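Local coordinates for putative hyaluronoglucosaminidase (Clostridium perfringens, PDB 6PWI), which probably removes terminal N-acetylhexosamine from glycans by hydrolysis, as a family 84 glycoside hydrolase, this chain being its N-terminal, catalytic and following helical parts, at residues 128-134 with 167-173; 107-111 with 136-140; 526-531 with 553-558; 548-553 with 605-609. One frame throughout, in Å; residues are numbered along the deposited sequence.

Contact 1: 128-134 with 167-173; sequences HVVSVKG and KELLIED
Residues 128-134 and 167-173 pair as antiparallel beta strands in the mixed sheet of the N-terminal domain, the part related to domain 2 of family 20 glycoside hydrolases. Their axes run 4.6 Å apart at 177°. Backbone bonding supplies most of the polar grip. His128 and Asp173 form a hydrogen-bonded pair, as do Val130 and Ile171, where Ile171 N gives to Val130 O at 2.8 Å. Farther along, Val132 N reaches Leu169 O almost straight, with an angle of 174° at the hydrogen, whereas the return bond from Leu169 N to Val132 O is weak. Val129 with Glu172 and Ser131 with Leu170 are the non-hydrogen-bonded pairs; next to the first, Val129 CA makes a CA-H...O contact with Ile171 O at 3.2 Å.

Apolar contacts fall on both faces of the sheet. On the side of helix 144-158, Val130 CB meets Ile171 CB and Val132 CG2 meets the branch carbon of Leu169; on the other, Val129 CG1 touches Leu170 CD1 at 3.8 Å.

The remaining side-chain contacts sit at the ends. With CG of His128 set between its backbone N and carbonyl carbon (chi1 66°), the imidazole leans over to lie beside Asp173, whose CB sits over its face in a CH-pi contact. ND1 is bonded to Asp126 O, while Asp173 OD1 accepts from Gln41 N and Trp444 NE1. A water joins His128 NE2 to Asp173 OD2. At the opposite end, Glu168 OE2 accepts from Gly134 N at 2.8 Å, met from above the carboxylate plane.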
loop_
_atom_site.group_PDB
_atom_site.type_symbol
_atom_site.label_atom_id
_atom_site.label_comp_id
_atom_site.label_asym_id
_atom_site.label_seq_id
_atom_site.Cartn_x
_atom_site.Cartn_y
_atom_site.Cartn_z
ATOM N N HIS A 128 3.442 15.897 -14.098
ATOM C CA HIS A 128 4.265 16.983 -13.602
ATOM C C HIS A 128 5.699 16.815 -14.096
ATOM O O HIS A 128 6.077 15.749 -14.570
ATOM C CB HIS A 128 4.204 17.053 -12.070
ATOM C CG HIS A 128 4.806 15.864 -11.397
ATOM N ND1 HIS A 128 4.105 14.687 -11.209
ATOM C CD2 HIS A 128 6.042 15.652 -10.893
ATOM C CE1 HIS A 128 4.879 13.810 -10.604
ATOM N NE2 HIS A 128 6.075 14.376 -10.396
ATOM N N VAL A 129 6.488 17.884 -13.939
ATOM C CA VAL A 129 7.866 17.953 -14.388
ATOM C C VAL A 129 8.715 18.473 -13.236
ATOM O O VAL A 129 8.318 19.414 -12.553
ATOM C CB VAL A 129 7.973 18.885 -15.610
ATOM C CG1 VAL A 129 9.415 19.249 -15.931
ATOM C CG2 VAL A 129 7.270 18.305 -16.830
ATOM N N VAL A 130 9.874 17.845 -13.023
ATOM C CA VAL A 130 10.860 18.359 -12.082
ATOM C C VAL A 130 12.123 18.708 -12.865
ATOM O O VAL A 130 12.644 17.881 -13.609
ATOM C CB VAL A 130 11.155 17.367 -10.939
ATOM C CG1 VAL A 130 12.175 17.926 -9.958
ATOM C CG2 VAL A 130 9.891 16.963 -10.200
ATOM N N SER A 131 12.600 19.945 -12.708
ATOM C CA SER A 131 13.784 20.382 -13.431
ATOM C C SER A 131 14.842 20.892 -12.459
ATOM O O SER A 131 14.558 21.730 -11.604
ATOM C CB SER A 131 13.427 21.418 -14.455
ATOM O OG SER A 131 14.516 22.294 -14.668
ATOM N N VAL A 132 16.055 20.348 -12.588
ATOM C CA VAL A 132 17.213 20.816 -11.841
ATOM C C VAL A 132 18.234 21.304 -12.862
ATOM O O VAL A 132 18.795 20.501 -13.610
ATOM C CB VAL A 132 17.792 19.720 -10.920
ATOM C CG1 VAL A 132 19.094 20.153 -10.266
ATOM C CG2 VAL A 132 16.794 19.277 -9.859
ATOM N N LYS A 133 18.423 22.631 -12.902
ATOM C CA LYS A 133 19.262 23.295 -13.890
ATOM C C LYS A 133 19.827 24.583 -13.293
ATOM O O LYS A 133 19.080 25.516 -12.977
ATOM C CB LYS A 133 18.456 23.579 -15.160
ATOM C CG LYS A 133 19.282 23.827 -16.414
ATOM C CD LYS A 133 18.428 24.137 -17.623
ATOM C CE LYS A 133 19.237 24.428 -18.869
ATOM N NZ LYS A 133 18.358 24.830 -19.991
ATOM N N GLY A 134 21.159 24.613 -13.152
ATOM C CA GLY A 134 21.867 25.734 -12.560
ATOM C C GLY A 134 21.384 26.009 -11.139
ATOM O O GLY A 134 21.356 25.113 -10.298
ATOM N N LYS A 167 22.664 16.475 -8.794
ATOM C CA LYS A 167 22.810 16.282 -10.229
ATOM C C LYS A 167 21.716 17.045 -10.966
ATOM O O LYS A 167 20.560 17.028 -10.557
ATOM C CB LYS A 167 22.708 14.799 -10.595
ATOM C CG LYS A 167 23.764 13.889 -9.983
ATOM C CD LYS A 167 23.859 12.552 -10.679
ATOM C CE LYS A 167 25.200 11.878 -10.470
ATOM N NZ LYS A 167 25.498 10.916 -11.560
ATOM N N GLU A 168 22.098 17.708 -12.059
ATOM C CA GLU A 168 21.138 18.355 -12.937
ATOM C C GLU A 168 20.302 17.270 -13.606
ATOM O O GLU A 168 20.859 16.343 -14.186
ATOM C CB GLU A 168 21.859 19.139 -14.032
ATOM C CG GLU A 168 22.591 20.381 -13.553
ATOM C CD GLU A 168 22.738 21.451 -14.624
ATOM O OE1 GLU A 168 22.771 21.091 -15.818
ATOM O OE2 GLU A 168 22.797 22.648 -14.266
ATOM N N LEU A 169 18.973 17.396 -13.539
ATOM C CA LEU A 169 18.104 16.358 -14.071
ATOM C C LEU A 169 16.784 16.952 -14.556
ATOM O O LEU A 169 16.453 18.092 -14.239
ATOM C CB LEU A 169 17.875 15.295 -12.988
ATOM C CG LEU A 169 17.250 15.788 -11.681
ATOM C CD1 LEU A 169 15.729 15.711 -11.732
ATOM C CD2 LEU A 169 17.784 14.991 -10.501
ATOM N N LEU A 170 16.035 16.144 -15.315
ATOM C CA LEU A 170 14.690 16.482 -15.742
ATOM C C LEU A 170 13.795 15.246 -15.619
ATOM O O LEU A 170 13.981 14.261 -16.335
ATOM C CB LEU A 170 14.747 17.001 -17.182
ATOM C CG LEU A 170 13.404 17.356 -17.822
ATOM C CD1 LEU A 170 12.910 18.712 -17.345
ATOM C CD2 LEU A 170 13.515 17.344 -19.338
ATOM N N ILE A 171 12.837 15.305 -14.685
ATOM C CA ILE A 171 11.837 14.265 -14.518
ATOM C C ILE A 171 10.592 14.693 -15.286
ATOM O O ILE A 171 10.091 15.796 -15.082
ATOM C CB ILE A 171 11.510 14.025 -13.025
ATOM C CG1 ILE A 171 12.734 13.602 -12.210
ATOM C CG2 ILE A 171 10.376 13.021 -12.870
ATOM C CD1 ILE A 171 12.504 13.607 -10.716
ATOM N N GLU A 172 10.103 13.816 -16.168
ATOM C CA GLU A 172 8.808 14.023 -16.795
ATOM C C GLU A 172 7.884 12.886 -16.363
ATOM O O GLU A 172 7.935 11.796 -16.932
ATOM C CB GLU A 172 8.940 14.105 -18.319
ATOM C CG GLU A 172 9.785 15.278 -18.801
ATOM C CD GLU A 172 10.307 15.140 -20.225
ATOM O OE1 GLU A 172 11.470 14.679 -20.396
ATOM O OE2 GLU A 172 9.553 15.492 -21.166
ATOM N N ASP A 173 7.048 13.147 -15.351
ATOM C CA ASP A 173 6.389 12.065 -14.638
ATOM C C ASP A 173 4.872 12.171 -14.762
ATOM O O ASP A 173 4.320 13.250 -14.981
ATOM C CB ASP A 173 6.847 11.999 -13.180
ATOM C CG ASP A 173 6.888 10.588 -12.617
ATOM O OD1 ASP A 173 6.404 9.652 -13.308
ATOM O OD2 ASP A 173 7.403 10.429 -11.495
HETATM O O HOH W 1 8.388 12.768 -10.046
#

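Contact 2: 107-111 with 136-140; sequences VDKYF and VIAVL
Leu140 runs alongside Phe111, the two side chains pointing opposite ways, and lays its CB over one face of the phenyl ring. The CH-pi geometry is close to perpendicular: CB stands 3.8 Å from the centroid of the Phe111 ring, 18° off the ring normal and displaced toward the rim. The leucine's CG lies opposite its backbone N (chi1 -167°), which carries the two methyls on to the helix; CD2 comes against Phe111 CG, and CD1 rests 3.9 Å from Asp108 CA. Ala138 puts its methyl obliquely against the same ring, with CB 3.5 Å from Phe111 CE2.

Tyr110 and Val136 point at each other. The valine CG1 meets the phenol end obliquely, 3.4 Å from Tyr110 CZ, and Tyr110 CE2 also touches Ala138 CB. Val107 CG1 contributes a lighter contact with Leu140 CD1. These side chains fill the gap between helix 106-114 and strand 136-141, whose local axes cross at -104° with a closest approach of 8.9 Å. The arrangement is a helix laid across one face of the sheet in the N-terminal domain; Phe111 extends over the neighbouring strand 127-133 to Val129 and Ser131, and Val107 reaches Leu97 of strand 94-100.

Polar groups are served separately: Asp108 OD2 accepts from Glu104 N, and a water 2.7 Å from Tyr110 OH donates to Val136 O. Direct contact between the two segments is apolar, and its hold depends on how the rings and methyls fit, while one ordered water adds a polar link from the phenol to the strand backbone.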
loop_
_atom_site.group_PDB
_atom_site.type_symbol
_atom_site.label_atom_id
_atom_site.label_comp_id
_atom_site.label_asym_id
_atom_site.label_seq_id
_atom_site.Cartn_x
_atom_site.Cartn_y
_atom_site.Cartn_z
ATOM N N VAL A 107 6.283 30.784 -12.740
ATOM C CA VAL A 107 6.936 29.498 -12.925
ATOM C C VAL A 107 6.528 28.896 -14.269
ATOM O O VAL A 107 7.354 28.293 -14.952
ATOM C CB VAL A 107 6.671 28.531 -11.757
ATOM C CG1 VAL A 107 7.421 27.224 -11.949
ATOM C CG2 VAL A 107 7.013 29.159 -10.415
ATOM N N ASP A 108 5.255 29.064 -14.642
ATOM C CA ASP A 108 4.794 28.628 -15.948
ATOM C C ASP A 108 5.627 29.333 -17.016
ATOM O O ASP A 108 6.080 28.705 -17.974
ATOM C CB ASP A 108 3.287 28.848 -16.124
ATOM C CG ASP A 108 2.744 28.353 -17.459
ATOM O OD1 ASP A 108 3.245 27.324 -17.963
ATOM O OD2 ASP A 108 1.826 28.999 -17.996
ATOM N N LYS A 109 5.841 30.640 -16.811
ATOM C CA LYS A 109 6.600 31.482 -17.719
ATOM C C LYS A 109 8.026 30.954 -17.851
ATOM O O LYS A 109 8.536 30.818 -18.961
ATOM C CB LYS A 109 6.590 32.922 -17.200
ATOM C CG LYS A 109 7.054 33.976 -18.191
ATOM C CD LYS A 109 6.565 35.365 -17.837
ATOM C CE LYS A 109 6.810 36.367 -18.946
ATOM N NZ LYS A 109 8.262 36.516 -19.202
ATOM N N TYR A 110 8.662 30.652 -16.711
ATOM C CA TYR A 110 10.032 30.159 -16.709
ATOM C C TYR A 110 10.153 28.907 -17.579
ATOM O O TYR A 110 11.120 28.773 -18.320
ATOM C CB TYR A 110 10.557 29.973 -15.282
ATOM C CG TYR A 110 11.776 29.090 -15.183
ATOM C CD1 TYR A 110 13.059 29.602 -15.331
ATOM C CD2 TYR A 110 11.643 27.726 -14.958
ATOM C CE1 TYR A 110 14.176 28.783 -15.257
ATOM C CE2 TYR A 110 12.745 26.893 -14.885
ATOM C CZ TYR A 110 14.013 27.424 -15.036
ATOM O OH TYR A 110 15.084 26.587 -14.957
ATOM N N PHE A 111 9.172 27.999 -17.499
ATOM C CA PHE A 111 9.229 26.761 -18.263
ATOM C C PHE A 111 9.030 27.035 -19.749
ATOM O O PHE A 111 9.733 26.468 -20.577
ATOM C CB PHE A 111 8.229 25.722 -17.753
ATOM C CG PHE A 111 8.738 24.876 -16.614
ATOM C CD1 PHE A 111 9.351 23.657 -16.857
ATOM C CD2 PHE A 111 8.610 25.302 -15.301
ATOM C CE1 PHE A 111 9.823 22.883 -15.808
ATOM C CE2 PHE A 111 9.082 24.527 -14.253
ATOM C CZ PHE A 111 9.689 23.319 -14.509
ATOM N N VAL A 136 18.356 26.925 -10.472
ATOM C CA VAL A 136 16.905 26.788 -10.484
ATOM C C VAL A 136 16.508 25.330 -10.241
ATOM O O VAL A 136 16.876 24.441 -11.011
ATOM C CB VAL A 136 16.279 27.311 -11.792
ATOM C CG1 VAL A 136 14.761 27.375 -11.691
ATOM C CG2 VAL A 136 16.844 28.663 -12.204
ATOM N N ILE A 137 15.740 25.105 -9.168
ATOM C CA ILE A 137 15.042 23.841 -8.981
ATOM C C ILE A 137 13.548 24.113 -9.126
ATOM O O ILE A 137 12.961 24.813 -8.302
ATOM C CB ILE A 137 15.393 23.190 -7.627
ATOM C CG1 ILE A 137 16.891 22.899 -7.517
ATOM C CG2 ILE A 137 14.566 21.937 -7.386
ATOM C CD1 ILE A 137 17.344 22.541 -6.118
ATOM N N ALA A 138 12.947 23.565 -10.186
ATOM C CA ALA A 138 11.583 23.924 -10.539
ATOM C C ALA A 138 10.678 22.691 -10.603
ATOM O O ALA A 138 11.123 21.587 -10.923
ATOM C CB ALA A 138 11.575 24.697 -11.842
ATOM N N VAL A 139 9.395 22.909 -10.299
ATOM C CA VAL A 139 8.357 21.907 -10.470
ATOM C C VAL A 139 7.174 22.581 -11.153
ATOM O O VAL A 139 6.696 23.618 -10.693
ATOM C CB VAL A 139 7.925 21.293 -9.124
ATOM C CG1 VAL A 139 6.723 20.373 -9.273
ATOM C CG2 VAL A 139 9.067 20.578 -8.420
ATOM N N LEU A 140 6.710 21.977 -12.249
ATOM C CA LEU A 140 5.485 22.410 -12.895
ATOM C C LEU A 140 4.535 21.220 -12.942
ATOM O O LEU A 140 4.867 20.194 -13.533
ATOM C CB LEU A 140 5.814 22.913 -14.305
ATOM C CG LEU A 140 4.695 23.685 -15.004
ATOM C CD1 LEU A 140 4.489 25.046 -14.361
ATOM C CD2 LEU A 140 4.988 23.846 -16.486
HETATM O O HOH W 2 15.215 24.440 -13.383
#

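Contact 3: 526-531 with 553-558; sequences ILDATN and LRDLAE
Arg554 has the most surface buried in this antiparallel helix pair, and its side chain runs across Thr530 to the C-terminal end of the 526-531 segment. The local axes are 8.8 Å apart at closest approach and cross at -149°. A bend at chi3 (-48°) swings the guanidinium round to two acceptors near its plane. NH1 gives to Thr530 O at 2.8 Å, from above that carbonyl's plane, and NE gives to Asn531 OD1 at 2.9 Å with a more bent angle of 131°. The planes of the Asn531 amide and the guanidinium are nearly parallel but offset, OD1 lying off the guanidinium plane. A salt bridge from NH2 to Asp551 OD1 probably helps fix the group's rotation.

Thr530 OG1 lies beside the aliphatic part of Arg554, 3.4 Å from its CB. The hydroxyl itself donates to Leu527 O, one turn back in its own helix, while the CG2 methyl packs on Leu553 CD2.

Leu527 is the third main element. Its CD1 meets Arg554 CG at 3.8 Å, crossing it at about a right angle, and its CB packs on Ala557 CB where the backbones come nearest. Ile526 CG2 touches both Leu553 CG and Ala557 CB.

The contact joins helix 513-536 to helix 540-572 in a helical bundle: helix 467-475 supplies Phe473 against Thr530 and Leu553, while helix 613-623 packs on Leu553 and Leu556.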
loop_
_atom_site.group_PDB
_atom_site.type_symbol
_atom_site.label_atom_id
_atom_site.label_comp_id
_atom_site.label_asym_id
_atom_site.label_seq_id
_atom_site.Cartn_x
_atom_site.Cartn_y
_atom_site.Cartn_z
ATOM N N ILE A 526 18.717 -15.986 9.804
ATOM C CA ILE A 526 17.336 -15.829 10.231
ATOM C C ILE A 526 17.321 -15.573 11.734
ATOM O O ILE A 526 16.700 -14.616 12.192
ATOM C CB ILE A 526 16.472 -17.046 9.843
ATOM C CG1 ILE A 526 16.337 -17.186 8.324
ATOM C CG2 ILE A 526 15.112 -16.986 10.528
ATOM C CD1 ILE A 526 15.745 -18.500 7.880
ATOM N N LEU A 527 18.030 -16.424 12.488
ATOM C CA LEU A 527 18.029 -16.360 13.939
ATOM C C LEU A 527 18.559 -15.007 14.413
ATOM O O LEU A 527 17.978 -14.388 15.304
ATOM C CB LEU A 527 18.861 -17.518 14.496
ATOM C CG LEU A 527 19.027 -17.529 16.015
ATOM C CD1 LEU A 527 17.684 -17.671 16.719
ATOM C CD2 LEU A 527 19.971 -18.638 16.452
ATOM N N ASP A 528 19.662 -14.550 13.809
ATOM C CA ASP A 528 20.268 -13.282 14.183
ATOM C C ASP A 528 19.282 -12.137 13.955
ATOM O O ASP A 528 19.187 -11.221 14.770
ATOM C CB ASP A 528 21.598 -13.052 13.458
ATOM C CG ASP A 528 22.742 -13.905 13.992
ATOM O OD1 ASP A 528 22.670 -14.331 15.170
ATOM O OD2 ASP A 528 23.702 -14.139 13.224
ATOM N N ALA A 529 18.552 -12.207 12.837
ATOM C CA ALA A 529 17.559 -11.203 12.507
ATOM C C ALA A 529 16.498 -11.129 13.606
ATOM O O ALA A 529 16.097 -10.041 14.006
ATOM C CB ALA A 529 16.964 -11.502 11.150
ATOM N N THR A 530 16.065 -12.287 14.111
ATOM C CA THR A 530 15.014 -12.326 15.114
ATOM C C THR A 530 15.535 -11.845 16.467
ATOM O O THR A 530 14.740 -11.534 17.354
ATOM C CB THR A 530 14.392 -13.723 15.256
ATOM O OG1 THR A 530 15.343 -14.589 15.880
ATOM C CG2 THR A 530 13.881 -14.301 13.953
ATOM N N ASN A 531 16.865 -11.803 16.628
ATOM C CA ASN A 531 17.468 -11.423 17.897
ATOM C C ASN A 531 17.918 -9.960 17.883
ATOM O O ASN A 531 18.023 -9.340 18.937
ATOM C CB ASN A 531 18.578 -12.384 18.333
ATOM C CG ASN A 531 18.069 -13.718 18.844
ATOM O OD1 ASN A 531 16.992 -13.807 19.432
ATOM N ND2 ASN A 531 18.835 -14.767 18.618
ATOM N N LEU A 553 9.223 -17.407 14.606
ATOM C CA LEU A 553 10.292 -17.628 13.647
ATOM C C LEU A 553 11.617 -17.917 14.357
ATOM O O LEU A 553 12.416 -18.713 13.860
ATOM C CB LEU A 553 10.417 -16.421 12.714
ATOM C CG LEU A 553 11.494 -16.544 11.641
ATOM C CD1 LEU A 553 11.166 -17.659 10.663
ATOM C CD2 LEU A 553 11.688 -15.225 10.911
ATOM N N ARG A 554 11.857 -17.258 15.498
ATOM C CA ARG A 554 13.075 -17.505 16.253
ATOM C C ARG A 554 13.144 -18.985 16.631
ATOM O O ARG A 554 14.163 -19.640 16.419
ATOM C CB ARG A 554 13.155 -16.606 17.490
ATOM C CG ARG A 554 14.382 -16.851 18.359
ATOM C CD ARG A 554 14.474 -15.998 19.610
ATOM N NE ARG A 554 14.231 -14.590 19.319
ATOM C CZ ARG A 554 13.094 -13.943 19.583
ATOM N NH1 ARG A 554 12.970 -12.664 19.264
ATOM N NH2 ARG A 554 12.086 -14.577 20.160
ATOM N N ASP A 555 12.028 -19.506 17.148
ATOM C CA ASP A 555 11.919 -20.899 17.545
ATOM C C ASP A 555 12.117 -21.828 16.342
ATOM O O ASP A 555 12.794 -22.850 16.475
ATOM C CB ASP A 555 10.629 -21.148 18.328
ATOM C CG ASP A 555 10.517 -20.301 19.590
ATOM O OD1 ASP A 555 11.571 -19.837 20.098
ATOM O OD2 ASP A 555 9.377 -20.107 20.067
ATOM N N LEU A 556 11.539 -21.474 15.178
ATOM C CA LEU A 556 11.712 -22.279 13.976
ATOM C C LEU A 556 13.195 -22.355 13.622
ATOM O O LEU A 556 13.683 -23.424 13.268
ATOM C CB LEU A 556 10.929 -21.704 12.788
ATOM C CG LEU A 556 9.403 -21.812 12.789
ATOM C CD1 LEU A 556 8.867 -21.344 11.447
ATOM C CD2 LEU A 556 8.908 -23.218 13.089
ATOM N N ALA A 557 13.896 -21.218 13.693
ATOM C CA ALA A 557 15.316 -21.183 13.370
ATOM C C ALA A 557 16.112 -22.057 14.339
ATOM O O ALA A 557 16.999 -22.794 13.919
ATOM C CB ALA A 557 15.831 -19.767 13.359
ATOM N N GLU A 558 15.781 -21.981 15.635
ATOM C CA GLU A 558 16.473 -22.764 16.643
ATOM C C GLU A 558 16.200 -24.251 16.432
ATOM O O GLU A 558 17.097 -25.071 16.589
ATOM C CB GLU A 558 16.121 -22.278 18.049
ATOM C CG GLU A 558 17.057 -21.185 18.533
ATOM C CD GLU A 558 16.573 -20.313 19.681
ATOM O OE1 GLU A 558 15.404 -20.473 20.110
ATOM O OE2 GLU A 558 17.367 -19.464 20.149
#

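Contact 4: 548-553 with 605-609; sequences GWVDSL and RPEPG
Pro606 places CB over the indole face of Trp549, 3.5 Å from the centroid of the five-membered ring and only 8° off its normal, a CH-pi contact. Its CG also rests 3.6 Å from Gly548 O. The second proline, Pro608, enters beside the helix: CG lies near Trp549 O, CD meets Trp549 CD1 obliquely, and CD comes 3.4 Å from Ser552 OG. Leu553 CB adds a looser contact with Pro608 CG.

Around this shell, polar bonds set the groups in place. Trp549 NE1 is bonded to Lys401 O, and the backbone of Glu607 also bonds with Lys401. Ser552 OG is bonded to Ser592 O and receives a bond from a water 2.7 Å away; that water also donates to Pro608 O. Glu607, between the prolines, points away from the helix at its CB; OE1 forms a salt bridge with Arg402 and OE2 one with Arg605 NH1 at 3.1 Å. Thr597 of strand 597-599 touches both Trp549 and Pro606.

Direct attachment of the loop preceding helix 613-623 to helix 540-572 thus rests on CH-pi and apolar contact of the prolines, while the indole N-H and the serine hydroxyl are satisfied by partners around them.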
loop_
_atom_site.group_PDB
_atom_site.type_symbol
_atom_site.label_atom_id
_atom_site.label_comp_id
_atom_site.label_asym_id
_atom_site.label_seq_id
_atom_site.Cartn_x
_atom_site.Cartn_y
_atom_site.Cartn_z
ATOM N N GLY A 548 5.023 -11.526 17.998
ATOM C CA GLY A 548 4.618 -12.922 18.075
ATOM C C GLY A 548 5.136 -13.747 16.896
ATOM O O GLY A 548 5.496 -14.909 17.063
ATOM N N TRP A 549 5.183 -13.130 15.709
ATOM C CA TRP A 549 5.674 -13.780 14.505
ATOM C C TRP A 549 7.189 -13.943 14.568
ATOM O O TRP A 549 7.723 -14.961 14.135
ATOM C CB TRP A 549 5.221 -13.025 13.254
ATOM C CG TRP A 549 3.797 -13.318 12.894
ATOM C CD1 TRP A 549 3.345 -14.321 12.085
ATOM C CD2 TRP A 549 2.626 -12.611 13.342
ATOM N NE1 TRP A 549 1.979 -14.279 11.991
ATOM C CE2 TRP A 549 1.509 -13.240 12.748
ATOM C CE3 TRP A 549 2.412 -11.499 14.167
ATOM C CZ2 TRP A 549 0.203 -12.802 12.966
ATOM C CZ3 TRP A 549 1.120 -11.065 14.381
ATOM C CH2 TRP A 549 0.032 -11.709 13.787
ATOM N N VAL A 550 7.872 -12.941 15.125
ATOM C CA VAL A 550 9.317 -13.005 15.241
ATOM C C VAL A 550 9.669 -14.069 16.277
ATOM O O VAL A 550 10.646 -14.793 16.112
ATOM C CB VAL A 550 9.911 -11.621 15.566
ATOM C CG1 VAL A 550 11.416 -11.663 15.760
ATOM C CG2 VAL A 550 9.549 -10.604 14.491
ATOM N N ASP A 551 8.841 -14.177 17.325
ATOM C CA ASP A 551 9.022 -15.163 18.379
ATOM C C ASP A 551 8.877 -16.568 17.794
ATOM O O ASP A 551 9.668 -17.465 18.090
ATOM C CB ASP A 551 8.046 -14.931 19.537
ATOM C CG ASP A 551 8.364 -13.709 20.390
ATOM O OD1 ASP A 551 9.538 -13.276 20.394
ATOM O OD2 ASP A 551 7.429 -13.192 21.055
ATOM N N SER A 552 7.865 -16.747 16.941
ATOM C CA SER A 552 7.622 -18.040 16.329
ATOM C C SER A 552 8.775 -18.391 15.393
ATOM O O SER A 552 9.276 -19.512 15.418
ATOM C CB SER A 552 6.290 -18.058 15.636
ATOM O OG SER A 552 5.991 -19.357 15.165
ATOM N N LEU A 553 9.223 -17.407 14.606
ATOM C CA LEU A 553 10.292 -17.628 13.647
ATOM C C LEU A 553 11.617 -17.917 14.357
ATOM O O LEU A 553 12.416 -18.713 13.860
ATOM C CB LEU A 553 10.417 -16.421 12.714
ATOM C CG LEU A 553 11.494 -16.544 11.641
ATOM C CD1 LEU A 553 11.166 -17.659 10.663
ATOM C CD2 LEU A 553 11.688 -15.225 10.911
ATOM N N ARG A 605 -2.863 -17.976 17.050
ATOM C CA ARG A 605 -1.505 -18.504 17.111
ATOM C C ARG A 605 -0.728 -18.069 15.865
ATOM O O ARG A 605 -1.016 -18.519 14.758
ATOM C CB ARG A 605 -1.555 -20.029 17.275
ATOM C CG ARG A 605 -0.252 -20.764 16.989
ATOM C CD ARG A 605 -0.374 -22.268 17.189
ATOM N NE ARG A 605 -1.305 -22.905 16.264
ATOM C CZ ARG A 605 -0.995 -23.328 15.037
ATOM N NH1 ARG A 605 0.234 -23.174 14.567
ATOM N NH2 ARG A 605 -1.918 -23.900 14.281
ATOM N N PRO A 606 0.268 -17.163 15.987
ATOM C CA PRO A 606 1.030 -16.723 14.820
ATOM C C PRO A 606 1.829 -17.911 14.304
ATOM O O PRO A 606 2.395 -18.673 15.093
ATOM C CB PRO A 606 1.930 -15.601 15.347
ATOM C CG PRO A 606 1.993 -15.832 16.842
ATOM C CD PRO A 606 0.694 -16.505 17.226
ATOM N N GLU A 607 1.830 -18.068 12.974
ATOM C CA GLU A 607 2.417 -19.234 12.337
ATOM C C GLU A 607 3.126 -18.823 11.048
ATOM O O GLU A 607 2.613 -19.039 9.954
ATOM C CB GLU A 607 1.345 -20.295 12.088
ATOM C CG GLU A 607 1.919 -21.655 11.757
ATOM C CD GLU A 607 0.896 -22.650 11.236
ATOM O OE1 GLU A 607 0.046 -22.247 10.410
ATOM O OE2 GLU A 607 0.947 -23.833 11.661
ATOM N N PRO A 608 4.334 -18.223 11.136
ATOM C CA PRO A 608 5.169 -18.001 9.952
ATOM C C PRO A 608 5.878 -19.269 9.471
ATOM O O PRO A 608 5.927 -20.272 10.183
ATOM C CB PRO A 608 6.194 -16.978 10.465
ATOM C CG PRO A 608 6.346 -17.323 11.934
ATOM C CD PRO A 608 4.951 -17.715 12.375
ATOM N N GLY A 609 6.403 -19.206 8.239
ATOM C CA GLY A 609 7.317 -20.194 7.686
ATOM C C GLY A 609 6.640 -21.510 7.315
ATOM O O GLY A 609 7.277 -22.560 7.361
HETATM O O HOH W 3 5.474 -20.887 12.974
#

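In the fold
Contacts 1 and 2 interlock in the N-terminal domain: their segments alternate along the chain, their centres lie 10 Å apart, and strands 127-133 and 136-141 are neighbours in one sheet, with Ser131 O 2.8 Å from Ala138 N. Contacts 3 and 4 likewise alternate, with centres 10 Å apart; they share Leu553 and helix 540-572, and Thr530 CB touches Val550 CG1 at 3.7 Å. The two pairs follow in series, with centres about 45 to 52 Å apart. Between them in sequence comes the eight-stranded parallel barrel, so the contacts describe the sheet domain before the catalytic barrel and the helical bundle after it.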